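Local coordinates for fibrinogen binding protein (Staphylococcus aureus subsp. aureus Mu50, PDB 3DOA) that probably binds fibrinogen and resembles the N-terminal and middle region of NFACT proteins, at residues 73-82 with 130-141; 91-99 with 197-205. All blocks are in the same frame, centred on the assembly; numbering follows the deposited sequence.

Interaction 1: residues 73-82 with 130-141; sequences MFARVFRKHL and LVDENRKIIEGF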
loop_
_atom_site.group_PDB
_atom_site.type_symbol
_atom_site.label_atom_id
_atom_site.label_comp_id
_atom_site.label_asym_id
_atom_site.label_seq_id
_atom_site.Cartn_x
_atom_site.Cartn_y
_atom_site.Cartn_z
ATOM N N MET A 73 11.788 -20.160 8.990
ATOM C CA MET A 73 10.532 -20.449 9.649
ATOM C C MET A 73 9.350 -19.758 8.998
ATOM O O MET A 73 8.340 -20.384 8.635
ATOM C CB MET A 73 10.701 -20.045 11.102
ATOM C CG MET A 73 9.550 -20.266 12.027
ATOM S SD MET A 73 8.236 -19.015 11.819
ATOM C CE MET A 73 8.705 -17.642 12.927
ATOM N N PHE A 74 9.453 -18.452 8.828
ATOM C CA PHE A 74 8.275 -17.696 8.489
ATOM C C PHE A 74 7.840 -18.034 7.082
ATOM O O PHE A 74 6.641 -18.175 6.804
ATOM C CB PHE A 74 8.562 -16.248 8.609
ATOM C CG PHE A 74 7.387 -15.411 8.423
ATOM C CD1 PHE A 74 6.419 -15.330 9.426
ATOM C CD2 PHE A 74 7.231 -14.658 7.265
ATOM C CE1 PHE A 74 5.255 -14.493 9.240
ATOM C CE2 PHE A 74 6.091 -13.809 7.085
ATOM C CZ PHE A 74 5.109 -13.732 8.066
ATOM N N ALA A 75 8.827 -18.185 6.204
ATOM C CA ALA A 75 8.609 -18.640 4.826
ATOM C C ALA A 75 8.016 -20.052 4.847
ATOM O O ALA A 75 7.076 -20.331 4.098
ATOM C CB ALA A 75 9.925 -18.618 4.039
ATOM N N ARG A 76 8.552 -20.916 5.724
ATOM C CA ARG A 76 8.026 -22.274 5.919
ATOM C C ARG A 76 6.519 -22.203 6.234
ATOM O O ARG A 76 5.670 -22.792 5.528
ATOM C CB ARG A 76 8.731 -22.987 7.073
ATOM C CG ARG A 76 10.002 -23.701 6.772
ATOM C CD ARG A 76 10.279 -24.714 7.906
ATOM N NE ARG A 76 10.725 -24.107 9.173
ATOM C CZ ARG A 76 11.947 -23.566 9.363
ATOM N NH1 ARG A 76 12.846 -23.520 8.365
ATOM N NH2 ARG A 76 12.278 -23.029 10.550
ATOM N N VAL A 77 6.198 -21.435 7.272
ATOM C CA VAL A 77 4.830 -21.344 7.677
ATOM C C VAL A 77 4.034 -20.933 6.484
ATOM O O VAL A 77 2.957 -21.468 6.227
ATOM C CB VAL A 77 4.550 -20.321 8.733
ATOM C CG1 VAL A 77 3.053 -20.259 8.937
ATOM C CG2 VAL A 77 5.300 -20.634 10.025
ATOM N N PHE A 78 4.545 -19.976 5.735
ATOM C CA PHE A 78 3.813 -19.526 4.562
ATOM C C PHE A 78 3.554 -20.599 3.465
ATOM O O PHE A 78 2.441 -20.722 2.950
ATOM C CB PHE A 78 4.550 -18.352 3.981
ATOM C CG PHE A 78 3.953 -17.037 4.335
ATOM C CD1 PHE A 78 3.592 -16.758 5.669
ATOM C CD2 PHE A 78 3.814 -16.042 3.355
ATOM C CE1 PHE A 78 3.066 -15.496 6.026
ATOM C CE2 PHE A 78 3.304 -14.807 3.693
ATOM C CZ PHE A 78 2.915 -14.534 5.031
ATOM N N ARG A 79 4.576 -21.353 3.120
ATOM C CA ARG A 79 4.410 -22.459 2.211
ATOM C C ARG A 79 3.371 -23.465 2.675
ATOM O O ARG A 79 2.513 -23.875 1.891
ATOM C CB ARG A 79 5.715 -23.175 2.084
ATOM C CG ARG A 79 6.803 -22.269 1.607
ATOM C CD ARG A 79 8.178 -22.918 1.618
ATOM N NE ARG A 79 9.002 -22.324 0.573
ATOM C CZ ARG A 79 10.237 -22.680 0.255
ATOM N NH1 ARG A 79 10.881 -23.673 0.849
ATOM N NH2 ARG A 79 10.828 -22.020 -0.709
ATOM N N LYS A 80 3.459 -23.860 3.941
ATOM C CA LYS A 80 2.501 -24.775 4.547
ATOM C C LYS A 80 1.078 -24.392 4.241
ATOM O O LYS A 80 0.283 -25.188 3.796
ATOM C CB LYS A 80 2.636 -24.707 6.047
ATOM C CG LYS A 80 2.419 -26.015 6.783
ATOM C CD LYS A 80 2.300 -25.856 8.368
ATOM C CE LYS A 80 0.834 -26.025 8.891
ATOM N NZ LYS A 80 0.785 -27.055 9.983
ATOM N N HIS A 81 0.746 -23.135 4.472
ATOM C CA HIS A 81 -0.633 -22.678 4.331
ATOM C C HIS A 81 -0.999 -22.144 2.967
ATOM O O HIS A 81 -2.188 -22.086 2.650
ATOM C CB HIS A 81 -0.894 -21.572 5.316
ATOM C CG HIS A 81 -0.841 -21.996 6.741
ATOM N ND1 HIS A 81 -1.976 -22.122 7.513
ATOM C CD2 HIS A 81 0.208 -22.241 7.561
ATOM C CE1 HIS A 81 -1.622 -22.462 8.741
ATOM N NE2 HIS A 81 -0.304 -22.545 8.796
ATOM N N LEU A 82 -0.026 -21.694 2.182
ATOM C CA LEU A 82 -0.351 -20.955 0.946
ATOM C C LEU A 82 0.145 -21.618 -0.323
ATOM O O LEU A 82 -0.499 -21.581 -1.338
ATOM C CB LEU A 82 0.188 -19.530 1.024
ATOM C CG LEU A 82 -0.205 -18.737 2.279
ATOM C CD1 LEU A 82 0.383 -17.336 2.257
ATOM C CD2 LEU A 82 -1.724 -18.694 2.467
ATOM N N LEU A 130 -0.594 -13.385 8.647
ATOM C CA LEU A 130 -1.392 -14.433 8.052
ATOM C C LEU A 130 -2.486 -14.755 9.045
ATOM O O LEU A 130 -2.232 -14.940 10.230
ATOM C CB LEU A 130 -0.483 -15.624 7.813
ATOM C CG LEU A 130 -1.012 -16.757 6.949
ATOM C CD1 LEU A 130 -1.479 -16.279 5.559
ATOM C CD2 LEU A 130 0.106 -17.832 6.934
ATOM N N VAL A 131 -3.709 -14.782 8.566
ATOM C CA VAL A 131 -4.823 -15.049 9.418
ATOM C C VAL A 131 -5.705 -16.014 8.649
ATOM O O VAL A 131 -5.535 -16.167 7.422
ATOM C CB VAL A 131 -5.595 -13.775 9.713
ATOM C CG1 VAL A 131 -4.664 -12.739 10.285
ATOM C CG2 VAL A 131 -6.250 -13.267 8.452
ATOM N N ASP A 132 -6.646 -16.658 9.360
ATOM C CA ASP A 132 -7.623 -17.538 8.729
ATOM C C ASP A 132 -8.882 -16.757 8.401
ATOM O O ASP A 132 -8.968 -15.549 8.652
ATOM C CB ASP A 132 -7.914 -18.706 9.641
ATOM C CG ASP A 132 -8.591 -18.281 10.938
ATOM O OD1 ASP A 132 -9.307 -17.262 10.943
ATOM O OD2 ASP A 132 -8.418 -18.980 11.967
ATOM N N GLU A 133 -9.860 -17.454 7.839
ATOM C CA GLU A 133 -11.180 -16.864 7.479
ATOM C C GLU A 133 -11.938 -16.272 8.645
ATOM O O GLU A 133 -12.797 -15.407 8.416
ATOM C CB GLU A 133 -12.131 -17.856 6.742
ATOM C CG GLU A 133 -12.631 -19.011 7.542
ATOM C CD GLU A 133 -11.535 -20.037 7.739
ATOM O OE1 GLU A 133 -10.362 -19.692 8.042
ATOM O OE2 GLU A 133 -11.814 -21.227 7.580
ATOM N N ASN A 134 -11.643 -16.707 9.871
ATOM C CA ASN A 134 -12.155 -15.971 11.042
ATOM C C ASN A 134 -11.237 -14.877 11.662
ATOM O O ASN A 134 -11.511 -14.406 12.764
ATOM C CB ASN A 134 -12.563 -16.983 12.073
ATOM C CG ASN A 134 -13.515 -18.037 11.495
ATOM O OD1 ASN A 134 -14.372 -17.719 10.655
ATOM N ND2 ASN A 134 -13.353 -19.297 11.926
ATOM N N ARG A 135 -10.173 -14.468 10.927
ATOM C CA ARG A 135 -9.153 -13.539 11.401
ATOM C C ARG A 135 -8.306 -14.003 12.614
ATOM O O ARG A 135 -7.736 -13.179 13.304
ATOM C CB ARG A 135 -9.802 -12.194 11.766
ATOM C CG ARG A 135 -10.985 -11.675 10.875
ATOM C CD ARG A 135 -10.622 -11.281 9.438
ATOM N NE ARG A 135 -10.011 -9.956 9.377
ATOM C CZ ARG A 135 -9.296 -9.471 8.350
ATOM N NH1 ARG A 135 -9.084 -10.184 7.254
ATOM N NH2 ARG A 135 -8.757 -8.271 8.445
ATOM N N LYS A 136 -8.253 -15.298 12.912
ATOM C CA LYS A 136 -7.353 -15.812 13.964
ATOM C C LYS A 136 -5.978 -15.625 13.305
ATOM O O LYS A 136 -5.795 -15.987 12.136
ATOM C CB LYS A 136 -7.646 -17.298 14.286
ATOM C CG LYS A 136 -7.397 -17.888 15.786
ATOM C CD LYS A 136 -7.356 -19.533 15.841
ATOM C CE LYS A 136 -7.161 -20.203 17.300
ATOM N NZ LYS A 136 -6.213 -21.439 17.541
ATOM N N ILE A 137 -5.035 -15.001 14.004
ATOM C CA ILE A 137 -3.696 -14.770 13.432
ATOM C C ILE A 137 -2.987 -16.095 13.406
ATOM O O ILE A 137 -2.821 -16.672 14.438
ATOM C CB ILE A 137 -2.789 -13.897 14.328
ATOM C CG1 ILE A 137 -3.278 -12.455 14.410
ATOM C CG2 ILE A 137 -1.298 -13.987 13.825
ATOM C CD1 ILE A 137 -2.606 -11.748 15.564
ATOM N N ILE A 138 -2.550 -16.573 12.263
ATOM C CA ILE A 138 -1.730 -17.780 12.237
ATOM C C ILE A 138 -0.295 -17.427 12.578
ATOM O O ILE A 138 0.306 -18.050 13.436
ATOM C CB ILE A 138 -1.819 -18.498 10.856
ATOM C CG1 ILE A 138 -3.241 -19.061 10.708
ATOM C CG2 ILE A 138 -0.691 -19.538 10.689
ATOM C CD1 ILE A 138 -3.698 -19.135 9.374
ATOM N N GLU A 139 0.262 -16.405 11.916
ATOM C CA GLU A 139 1.675 -15.959 12.201
ATOM C C GLU A 139 1.864 -14.519 11.774
ATOM O O GLU A 139 1.087 -13.987 10.963
ATOM C CB GLU A 139 2.724 -16.892 11.532
ATOM C CG GLU A 139 4.191 -16.850 11.987
ATOM C CD GLU A 139 4.441 -16.655 13.480
ATOM O OE1 GLU A 139 3.961 -15.658 14.066
ATOM O OE2 GLU A 139 5.192 -17.462 14.076
ATOM N N GLY A 140 2.881 -13.910 12.392
ATOM C CA GLY A 140 3.308 -12.529 12.163
ATOM C C GLY A 140 4.792 -12.394 11.854
ATOM O O GLY A 140 5.661 -12.860 12.624
ATOM N N PHE A 141 5.110 -11.733 10.740
ATOM C CA PHE A 141 6.499 -11.492 10.475
ATOM C C PHE A 141 7.090 -10.742 11.655
ATOM O O PHE A 141 8.228 -10.887 11.919
ATOM C CB PHE A 141 6.687 -10.717 9.198
ATOM C CG PHE A 141 7.985 -11.040 8.435
ATOM C CD1 PHE A 141 9.006 -11.733 8.994
ATOM C CD2 PHE A 141 8.146 -10.592 7.121
ATOM C CE1 PHE A 141 10.117 -12.001 8.247
ATOM C CE2 PHE A 141 9.253 -10.868 6.391
ATOM C CZ PHE A 141 10.238 -11.546 6.928
#
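Phe74 and Phe141 meet in an offset stack: their ring planes lie 9° apart and their centroids 4.4 Å apart. The Phe141 ring carbons spread over one face of Phe74 near CD2 and CE2, while Phe141 CB adds a CH-pi contact, 4.0 Å from the Phe74 centroid. Phe78 CD1 lies over the opposite face of Phe74, toward its rim, so that ring is sandwiched between its own helix and residue 141. What turns Phe74 to this place is its chi1 of -174°, which sets CG anti to the backbone N. Glu139 CG arrives at the ring's edge, near its plane, 3.7 Å from Phe74 CD1. The Glu139 chain then bends at chi2, and its OE1 accepts from Gly140 N through the anti lone pair and is also hydrogen-bonded to His143; OE2 meets Met73 CE at 3.7 Å. Behind this lies a classic beta bulge in the outer pair of an antiparallel five-stranded sheet: Ile138 and Glu139 both face Leu130, so two consecutive side chains turn to the helix. Helix 73-82 runs nearly against strand 137-140, their axes at 148° and 9.5 Å apart at closest approach. Leu130 divides its branches, CD2 lying 3.9 Å from Phe78 CD1 and CD1 lying 3.9 Å from Leu82 CD2. Val77 CG1 approaches Leu130 CD2, Ile138 CG2 and Glu139 CB more loosely. At the helix's C-terminal end, Ile138 CG2 meets the His81 imidazole obliquely, 3.6 Å from NE2; the ring's ND1 is hydrogen-bonded to Arg115 on strand 112-120. Strand 33-40 reaches the same apolar cluster, with Ile34 touching both Phe74 and Phe141, and Met36 touching Phe78 and Leu82.

Interaction 2: residues 91-99 with 197-205; sequences KQIGNDRRI and QFEGFSPLI
Arg97 grips Phe201 O end-on with two nitrogens, NH1 at 3.0 Å and NH2 at 3.3 Å. The acceptor lies near the guanidinium plane, yet both nitrogens stand on the same face of the Phe201 carbonyl plane. A bend at chi2 (141°) helps direct the arginine along this path. Two further hydrogen bonds end on Glu199: Asn95 N gives a weak one to OE1, and Asn95 ND2 reaches the backbone O at a modelled distance too short to carry weight. Among the remaining polar contacts, Gly200 CA lies 3.3 Å from Asn95 O in a CA-H...O contact. The carboxylates of Asp96 and Glu199 bring like charges near each other, Asp96 OD2 to Glu199 OE2 4.5 Å; Arg98, in a long salt bridge with Asp96, may temper this. Two turns face each other here, a type II' turn at Ile93-Asp96 in the hairpin and a type II turn at Phe198-Phe201. Ser202, the N-cap of helix 203-210, bonds Asp4. Leu6 of helix 5-15 touches Asn95 and Ile205, while Phe201 packs on Phe225 and Met229 of helix 220-232, so the hairpin joining strands 86-92 and 98-106 meets the helical region here.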
loop_
_atom_site.group_PDB
_atom_site.type_symbol
_atom_site.label_atom_id
_atom_site.label_comp_id
_atom_site.label_asym_id
_atom_site.label_seq_id
_atom_site.Cartn_x
_atom_site.Cartn_y
_atom_site.Cartn_z
ATOM N N LYS A 91 -6.976 -6.792 -2.382
ATOM C CA LYS A 91 -7.809 -5.646 -2.123
ATOM C C LYS A 91 -7.121 -4.745 -1.042
ATOM O O LYS A 91 -6.180 -5.121 -0.371
ATOM C CB LYS A 91 -9.218 -6.151 -1.737
ATOM C CG LYS A 91 -9.381 -6.372 -0.221
ATOM C CD LYS A 91 -10.456 -7.374 0.304
ATOM C CE LYS A 91 -9.805 -8.785 0.558
ATOM N NZ LYS A 91 -10.089 -9.452 1.942
ATOM N N GLN A 92 -7.576 -3.508 -0.941
ATOM C CA GLN A 92 -7.010 -2.486 -0.067
ATOM C C GLN A 92 -8.070 -2.252 0.924
ATOM O O GLN A 92 -9.225 -2.255 0.556
ATOM C CB GLN A 92 -6.755 -1.181 -0.854
ATOM C CG GLN A 92 -6.281 0.063 -0.013
ATOM C CD GLN A 92 -6.359 1.410 -0.785
ATOM O OE1 GLN A 92 -6.844 1.470 -1.924
ATOM N NE2 GLN A 92 -5.874 2.481 -0.159
ATOM N N ILE A 93 -7.699 -2.028 2.180
ATOM C CA ILE A 93 -8.706 -1.758 3.205
ATOM C C ILE A 93 -8.935 -0.270 3.262
ATOM O O ILE A 93 -8.083 0.490 3.687
ATOM C CB ILE A 93 -8.346 -2.332 4.571
ATOM C CG1 ILE A 93 -7.925 -3.807 4.415
ATOM C CG2 ILE A 93 -9.521 -2.269 5.464
ATOM C CD1 ILE A 93 -8.799 -4.733 3.494
ATOM N N GLY A 94 -10.101 0.132 2.794
ATOM C CA GLY A 94 -10.447 1.542 2.671
ATOM C C GLY A 94 -9.450 2.221 1.766
ATOM O O GLY A 94 -8.996 1.647 0.728
ATOM N N ASN A 95 -9.082 3.433 2.212
ATOM C CA ASN A 95 -7.913 4.168 1.631
ATOM C C ASN A 95 -6.618 4.044 2.461
ATOM O O ASN A 95 -5.703 4.777 2.216
ATOM C CB ASN A 95 -8.275 5.642 1.288
ATOM C CG ASN A 95 -7.194 6.349 0.481
ATOM O OD1 ASN A 95 -6.715 5.861 -0.565
ATOM N ND2 ASN A 95 -6.788 7.517 0.989
ATOM N N ASP A 96 -6.532 3.042 3.349
ATOM C CA ASP A 96 -5.406 2.894 4.254
ATOM C C ASP A 96 -4.268 2.265 3.519
ATOM O O ASP A 96 -4.419 1.912 2.375
ATOM C CB ASP A 96 -5.739 2.116 5.531
ATOM C CG ASP A 96 -4.678 2.346 6.630
ATOM O OD1 ASP A 96 -3.843 3.270 6.438
ATOM O OD2 ASP A 96 -4.606 1.630 7.673
ATOM N N ARG A 97 -3.112 2.229 4.165
ATOM C CA ARG A 97 -1.890 1.619 3.629
ATOM C C ARG A 97 -1.767 0.088 4.053
ATOM O O ARG A 97 -0.780 -0.366 4.702
ATOM C CB ARG A 97 -0.630 2.378 4.105
ATOM C CG ARG A 97 -0.435 3.851 3.737
ATOM C CD ARG A 97 0.177 4.611 4.980
ATOM N NE ARG A 97 0.908 5.801 4.532
ATOM C CZ ARG A 97 0.482 7.100 4.511
ATOM N NH1 ARG A 97 -0.723 7.473 4.988
ATOM N NH2 ARG A 97 1.295 8.061 4.024
ATOM N N ARG A 98 -2.779 -0.647 3.588
ATOM C CA ARG A 98 -3.085 -2.000 3.913
ATOM C C ARG A 98 -3.656 -2.771 2.702
ATOM O O ARG A 98 -4.651 -2.370 2.062
ATOM C CB ARG A 98 -4.112 -2.003 5.007
ATOM C CG ARG A 98 -3.507 -1.772 6.328
ATOM C CD ARG A 98 -4.503 -1.258 7.360
ATOM N NE ARG A 98 -5.350 -2.299 7.940
ATOM C CZ ARG A 98 -6.645 -2.142 8.228
ATOM N NH1 ARG A 98 -7.254 -0.995 7.978
ATOM N NH2 ARG A 98 -7.345 -3.147 8.768
ATOM N N ILE A 99 -2.987 -3.881 2.410
ATOM C CA ILE A 99 -3.420 -4.791 1.396
ATOM C C ILE A 99 -3.606 -6.193 2.055
ATOM O O ILE A 99 -2.812 -6.639 2.906
ATOM C CB ILE A 99 -2.412 -4.892 0.243
ATOM C CG1 ILE A 99 -1.894 -3.498 -0.167
ATOM C CG2 ILE A 99 -3.056 -5.608 -0.956
ATOM C CD1 ILE A 99 -0.576 -3.039 0.509
ATOM N N GLN A 197 -6.769 14.614 8.663
ATOM C CA GLN A 197 -8.174 14.183 8.696
ATOM C C GLN A 197 -8.507 13.087 7.737
ATOM O O GLN A 197 -9.592 12.480 7.837
ATOM C CB GLN A 197 -9.134 15.337 8.421
ATOM C CG GLN A 197 -9.885 15.796 9.676
ATOM C CD GLN A 197 -9.320 17.114 10.203
ATOM O OE1 GLN A 197 -10.039 17.906 10.813
ATOM N NE2 GLN A 197 -8.037 17.372 9.923
ATOM N N PHE A 198 -7.595 12.836 6.808
ATOM C CA PHE A 198 -7.888 11.980 5.673
ATOM C C PHE A 198 -6.998 10.762 5.621
ATOM O O PHE A 198 -5.775 10.852 5.717
ATOM C CB PHE A 198 -7.886 12.840 4.396
ATOM C CG PHE A 198 -9.067 13.751 4.341
ATOM C CD1 PHE A 198 -10.290 13.293 3.870
ATOM C CD2 PHE A 198 -9.013 15.008 4.901
ATOM C CE1 PHE A 198 -11.449 14.118 3.863
ATOM C CE2 PHE A 198 -10.166 15.854 4.908
ATOM C CZ PHE A 198 -11.379 15.400 4.377
ATOM N N GLU A 199 -7.666 9.614 5.556
ATOM C CA GLU A 199 -7.027 8.266 5.615
ATOM C C GLU A 199 -6.150 8.074 4.407
ATOM O O GLU A 199 -6.527 8.332 3.257
ATOM C CB GLU A 199 -8.112 7.133 5.707
ATOM C CG GLU A 199 -7.620 5.606 5.634
ATOM C CD GLU A 199 -8.774 4.505 5.603
ATOM O OE1 GLU A 199 -9.905 4.720 5.032
ATOM O OE2 GLU A 199 -8.497 3.383 6.158
ATOM N N GLY A 200 -4.953 7.632 4.660
ATOM C CA GLY A 200 -4.060 7.367 3.553
ATOM C C GLY A 200 -3.427 8.531 2.820
ATOM O O GLY A 200 -2.755 8.317 1.810
ATOM N N PHE A 201 -3.598 9.749 3.312
ATOM C CA PHE A 201 -2.900 10.900 2.733
ATOM C C PHE A 201 -1.432 10.981 3.142
ATOM O O PHE A 201 -1.015 10.361 4.117
ATOM C CB PHE A 201 -3.609 12.196 3.112
ATOM C CG PHE A 201 -4.707 12.611 2.151
ATOM C CD1 PHE A 201 -4.986 11.878 0.981
ATOM C CD2 PHE A 201 -5.411 13.790 2.386
ATOM C CE1 PHE A 201 -5.969 12.295 0.100
ATOM C CE2 PHE A 201 -6.384 14.195 1.512
ATOM C CZ PHE A 201 -6.660 13.442 0.367
ATOM N N SER A 202 -0.660 11.709 2.344
ATOM C CA SER A 202 0.758 12.016 2.585
ATOM C C SER A 202 1.004 13.496 2.281
ATOM O O SER A 202 0.247 14.132 1.475
ATOM C CB SER A 202 1.650 11.251 1.623
ATOM O OG SER A 202 1.179 11.463 0.298
ATOM N N PRO A 203 2.097 14.029 2.848
ATOM C CA PRO A 203 2.680 15.282 2.496
ATOM C C PRO A 203 2.628 15.548 0.983
ATOM O O PRO A 203 2.070 16.564 0.546
ATOM C CB PRO A 203 4.095 15.085 2.974
ATOM C CG PRO A 203 3.931 14.370 4.186
ATOM C CD PRO A 203 2.884 13.398 3.910
ATOM N N LEU A 204 3.148 14.606 0.208
ATOM C CA LEU A 204 3.161 14.736 -1.227
ATOM C C LEU A 204 1.822 15.143 -1.750
ATOM O O LEU A 204 1.718 16.168 -2.473
ATOM C CB LEU A 204 3.574 13.439 -1.903
ATOM C CG LEU A 204 5.079 13.175 -1.949
ATOM C CD1 LEU A 204 5.501 11.663 -2.119
ATOM C CD2 LEU A 204 5.598 14.040 -3.079
ATOM N N ILE A 205 0.788 14.387 -1.399
ATOM C CA ILE A 205 -0.505 14.661 -2.009
ATOM C C ILE A 205 -1.182 15.898 -1.377
ATOM O O ILE A 205 -1.804 16.699 -2.102
ATOM C CB ILE A 205 -1.426 13.414 -1.997
ATOM C CG1 ILE A 205 -2.547 13.575 -3.055
ATOM C CG2 ILE A 205 -1.891 13.070 -0.563
ATOM C CD1 ILE A 205 -2.047 13.470 -4.509
#

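The two contacts have centres about 25 Å apart and do not touch, their nearest atoms about 5 Å apart, yet both reach the same antiparallel five-stranded sheet. Interaction 1 lays helix 73-82 against edge strand 137-140 and its neighbour 127-132; interaction 2 uses the hairpin between strands 86-92 and 98-106, with 86-92 at the other edge of the sheet. Along the chain the segments alternate, in the order 73-82, 91-99, 130-141 and 197-205, and helix 73-82 leads directly into strand 86-92. One contact therefore covers the sheet with a helix, and the other joins its hairpin to the later helical part of the chain.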